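Local coordinates for protein terminal oxygenase component of carbazole 1,9a-dioxygenase (Nocardioides aromaticivorans, PDB 3GCF) that is the terminal oxygenase of carbazole 1,9a-dioxygenase, carrying a Rieske [2Fe-2S] cluster and a nonheme iron(II) site, and probably dihydroxylates carbazole, at residues 38-49 with 61-69. Numbering follows the deposited sequence.
Sequences AAFDHELAEGEF and LTRAKGEVK
Arg63 reaches from the hairpin of strands 57-64 and 67-72 into the loop of residues 41-48, which links the two outermost strands of the antiparallel Rieske-domain sheet, 34-40 and 49-54, and meets Asp41 and Leu44 there. All of its polar partners here lie near the guanidinium plane, at the edge. Arg63 NE donates to Leu44 O at 2.7 Å, and NH2 of the same group to the same oxygen, a side-on grip on a single carbonyl. Arg63 NH2 also forms a salt bridge with Asp41 OD1 at 2.8 Å, nearly straight at 164°, yet the carboxylate stands almost perpendicular to the guanidinium (88°) and is met from above its own plane. A water links Asp41 OD1 to Arg63 NH1, which also donates to Gly66 O in the hairpin turn. The Arg63 chain leaves extended and then bends at chi3 (-63°), turning the guanidinium toward the loop. An alanine here would probably leave Leu44 O without its two donors and the Asp41 carboxylate without its positive partner.

At the hairpin end, Glu46 turns both carboxylate oxygens to the N-H groups of the type I' turn from Ala64 to Glu67: Glu46 OE2 takes Lys65 N at 2.8 Å through its syn lone pair, and OE1 accepts from Gly66 N. Backbone pairing adds Gly47 N to Arg63 O, at 2.9 Å and in the carbonyl plane; Gly47 belongs to the type II turn of Ala45 to Glu48.

The apolar part of the contact is carried by Leu44 and Leu61: Leu44 splits its branches, CD1 against Val68 CG1 (3.7 Å) and CD2 against Thr62 CA, while Leu61 CD1 meets the methyls of Ala38 and Ala39, the pair of a classic beta bulge opposite Val139. Thr62 OG1 donates to Glu48 O at 2.8 Å from above the carbonyl plane and lies over one face of the Phe49 ring, offset toward the rim, 3.8 Å from Phe49 CE1.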
loop_
_atom_site.group_PDB
_atom_site.type_symbol
_atom_site.label_atom_id
_atom_site.label_comp_id
_atom_site.label_asym_id
_atom_site.label_seq_id
_atom_site.Cartn_x
_atom_site.Cartn_y
_atom_site.Cartn_z
ATOM N N ALA A 38 15.011 8.137 22.387
ATOM C CA ALA A 38 14.435 8.743 21.192
ATOM C C ALA A 38 15.498 8.973 20.128
ATOM O O ALA A 38 15.247 8.833 18.933
ATOM C CB ALA A 38 13.774 10.076 21.548
ATOM N N ALA A 39 16.695 9.327 20.571
ATOM C CA ALA A 39 17.776 9.619 19.652
ATOM C C ALA A 39 19.067 9.737 20.433
ATOM O O ALA A 39 19.082 9.579 21.653
ATOM C CB ALA A 39 17.490 10.936 18.937
ATOM N N PHE A 40 20.151 10.016 19.722
ATOM C CA PHE A 40 21.440 10.201 20.361
ATOM C C PHE A 40 21.656 11.697 20.510
ATOM O O PHE A 40 21.278 12.479 19.636
ATOM C CB PHE A 40 22.538 9.557 19.522
ATOM C CG PHE A 40 22.504 8.064 19.565
ATOM C CD1 PHE A 40 23.055 7.378 20.644
ATOM C CD2 PHE A 40 21.841 7.342 18.575
ATOM C CE1 PHE A 40 22.941 5.991 20.742
ATOM C CE2 PHE A 40 21.721 5.956 18.664
ATOM C CZ PHE A 40 22.270 5.280 19.749
ATOM N N ASP A 41 22.253 12.088 21.628
ATOM C CA ASP A 41 22.493 13.491 21.908
ATOM C C ASP A 41 23.219 14.232 20.787
ATOM O O ASP A 41 22.894 15.384 20.484
ATOM C CB ASP A 41 23.280 13.633 23.210
ATOM C CG ASP A 41 23.307 15.057 23.714
ATOM O OD1 ASP A 41 22.222 15.656 23.880
ATOM O OD2 ASP A 41 24.410 15.578 23.948
ATOM N N HIS A 42 24.192 13.577 20.163
ATOM C CA HIS A 42 24.949 14.226 19.100
ATOM C C HIS A 42 24.186 14.432 17.791
ATOM O O HIS A 42 24.712 15.009 16.847
ATOM C CB HIS A 42 26.264 13.472 18.866
ATOM C CG HIS A 42 27.237 13.616 20.001
ATOM N ND1 HIS A 42 28.479 13.017 20.006
ATOM C CD2 HIS A 42 27.144 14.297 21.170
ATOM C CE1 HIS A 42 29.109 13.324 21.128
ATOM N NE2 HIS A 42 28.319 14.099 21.851
ATOM N N GLU A 43 22.944 13.969 17.741
ATOM C CA GLU A 43 22.123 14.159 16.550
ATOM C C GLU A 43 21.515 15.557 16.603
ATOM O O GLU A 43 20.977 16.051 15.613
ATOM C CB GLU A 43 20.971 13.150 16.501
ATOM C CG GLU A 43 21.359 11.716 16.212
ATOM C CD GLU A 43 20.134 10.825 16.085
ATOM O OE1 GLU A 43 19.291 11.101 15.211
ATOM O OE2 GLU A 43 20.005 9.857 16.860
ATOM N N LEU A 44 21.603 16.187 17.770
ATOM C CA LEU A 44 21.021 17.506 17.969
ATOM C C LEU A 44 21.996 18.624 18.297
ATOM O O LEU A 44 22.549 18.682 19.396
ATOM C CB LEU A 44 19.975 17.442 19.080
ATOM C CG LEU A 44 18.699 16.636 18.856
ATOM C CD1 LEU A 44 18.307 15.922 20.142
ATOM C CD2 LEU A 44 17.591 17.568 18.390
ATOM N N ALA A 45 22.201 19.515 17.338
ATOM C CA ALA A 45 23.060 20.667 17.549
ATOM C C ALA A 45 22.087 21.784 17.931
ATOM O O ALA A 45 20.876 21.642 17.742
ATOM C CB ALA A 45 23.796 21.017 16.268
ATOM N N GLU A 46 22.602 22.881 18.470
ATOM C CA GLU A 46 21.757 24.006 18.870
ATOM C C GLU A 46 20.871 24.454 17.706
ATOM O O GLU A 46 21.362 24.701 16.608
ATOM C CB GLU A 46 22.641 25.172 19.331
ATOM C CG GLU A 46 21.895 26.417 19.805
ATOM C CD GLU A 46 21.037 26.165 21.033
ATOM O OE1 GLU A 46 21.440 25.348 21.889
ATOM O OE2 GLU A 46 19.967 26.796 21.153
ATOM N N GLY A 47 19.566 24.545 17.946
ATOM C CA GLY A 47 18.652 24.980 16.905
ATOM C C GLY A 47 18.279 23.943 15.855
ATOM O O GLY A 47 17.496 24.223 14.945
ATOM N N GLU A 48 18.829 22.741 15.974
ATOM C CA GLU A 48 18.538 21.683 15.017
ATOM C C GLU A 48 17.284 20.907 15.428
ATOM O O GLU A 48 16.917 20.883 16.600
ATOM C CB GLU A 48 19.756 20.755 14.907
ATOM C CG GLU A 48 19.518 19.452 14.156
ATOM C CD GLU A 48 20.814 18.747 13.782
ATOM O OE1 GLU A 48 21.819 18.907 14.513
ATOM O OE2 GLU A 48 20.822 18.023 12.762
ATOM N N PHE A 49 16.623 20.286 14.456
ATOM C CA PHE A 49 15.407 19.519 14.725
ATOM C C PHE A 49 15.530 18.052 14.326
ATOM O O PHE A 49 16.179 17.716 13.334
ATOM C CB PHE A 49 14.224 20.122 13.967
ATOM C CG PHE A 49 13.786 21.456 14.483
ATOM C CD1 PHE A 49 12.946 21.545 15.582
ATOM C CD2 PHE A 49 14.208 22.627 13.863
ATOM C CE1 PHE A 49 12.527 22.784 16.060
ATOM C CE2 PHE A 49 13.796 23.871 14.332
ATOM C CZ PHE A 49 12.953 23.951 15.432
ATOM N N LEU A 61 12.037 16.877 18.425
ATOM C CA LEU A 61 13.139 17.173 19.327
ATOM C C LEU A 61 13.975 18.322 18.792
ATOM O O LEU A 61 14.126 18.477 17.585
ATOM C CB LEU A 61 14.053 15.953 19.488
ATOM C CG LEU A 61 13.466 14.609 19.931
ATOM C CD1 LEU A 61 14.562 13.555 19.877
ATOM C CD2 LEU A 61 12.892 14.718 21.333
ATOM N N THR A 62 14.521 19.125 19.697
ATOM C CA THR A 62 15.390 20.224 19.308
ATOM C C THR A 62 16.261 20.578 20.504
ATOM O O THR A 62 16.009 20.113 21.620
ATOM C CB THR A 62 14.587 21.473 18.883
ATOM O OG1 THR A 62 15.489 22.465 18.386
ATOM C CG2 THR A 62 13.820 22.054 20.064
ATOM N N ARG A 63 17.308 21.363 20.273
ATOM C CA ARG A 63 18.163 21.801 21.369
ATOM C C ARG A 63 17.986 23.318 21.466
ATOM O O ARG A 63 18.265 24.051 20.512
ATOM C CB ARG A 63 19.631 21.455 21.111
ATOM C CG ARG A 63 20.555 21.774 22.292
ATOM C CD ARG A 63 22.020 21.495 21.964
ATOM N NE ARG A 63 22.273 20.081 21.679
ATOM C CZ ARG A 63 22.299 19.116 22.599
ATOM N NH1 ARG A 63 22.093 19.407 23.879
ATOM N NH2 ARG A 63 22.513 17.856 22.237
ATOM N N ALA A 64 17.495 23.773 22.613
ATOM C CA ALA A 64 17.263 25.194 22.853
ATOM C C ALA A 64 18.088 25.653 24.054
ATOM O O ALA A 64 17.903 25.165 25.175
ATOM C CB ALA A 64 15.781 25.438 23.106
ATOM N N LYS A 65 18.995 26.593 23.812
ATOM C CA LYS A 65 19.866 27.108 24.862
ATOM C C LYS A 65 20.647 25.961 25.495
ATOM O O LYS A 65 20.809 25.906 26.715
ATOM C CB LYS A 65 19.049 27.827 25.937
ATOM C CG LYS A 65 18.330 29.076 25.446
ATOM C CD LYS A 65 17.405 29.621 26.520
ATOM C CE LYS A 65 16.700 30.885 26.061
ATOM N NZ LYS A 65 15.726 31.378 27.082
ATOM N N GLY A 66 21.117 25.040 24.657
ATOM C CA GLY A 66 21.896 23.916 25.146
ATOM C C GLY A 66 21.118 22.719 25.666
ATOM O O GLY A 66 21.698 21.658 25.888
ATOM N N GLU A 67 19.812 22.869 25.853
ATOM C CA GLU A 67 19.005 21.769 26.365
ATOM C C GLU A 67 18.081 21.147 25.335
ATOM O O GLU A 67 17.416 21.852 24.575
ATOM C CB GLU A 67 18.175 22.245 27.550
ATOM C CG GLU A 67 18.998 22.564 28.776
ATOM C CD GLU A 67 18.194 23.309 29.813
ATOM O OE1 GLU A 67 17.018 22.940 30.023
ATOM O OE2 GLU A 67 18.739 24.259 30.419
ATOM N N VAL A 68 18.045 19.818 25.320
ATOM C CA VAL A 68 17.191 19.089 24.396
ATOM C C VAL A 68 15.758 19.173 24.904
ATOM O O VAL A 68 15.483 18.895 26.073
ATOM C CB VAL A 68 17.617 17.602 24.289
ATOM C CG1 VAL A 68 16.662 16.842 23.374
ATOM C CG2 VAL A 68 19.040 17.507 23.759
ATOM N N LYS A 69 14.849 19.572 24.026
ATOM C CA LYS A 69 13.445 19.699 24.390
ATOM C C LYS A 69 12.613 18.764 23.524
ATOM O O LYS A 69 12.965 18.492 22.378
ATOM C CB LYS A 69 12.969 21.142 24.171
ATOM C CG LYS A 69 13.885 22.227 24.743
ATOM C CD LYS A 69 14.068 22.106 26.251
ATOM C CE LYS A 69 12.741 22.213 26.987
ATOM N NZ LYS A 69 12.913 22.076 28.464
HETATM O O HOH W 1 22.318 17.494 25.953
#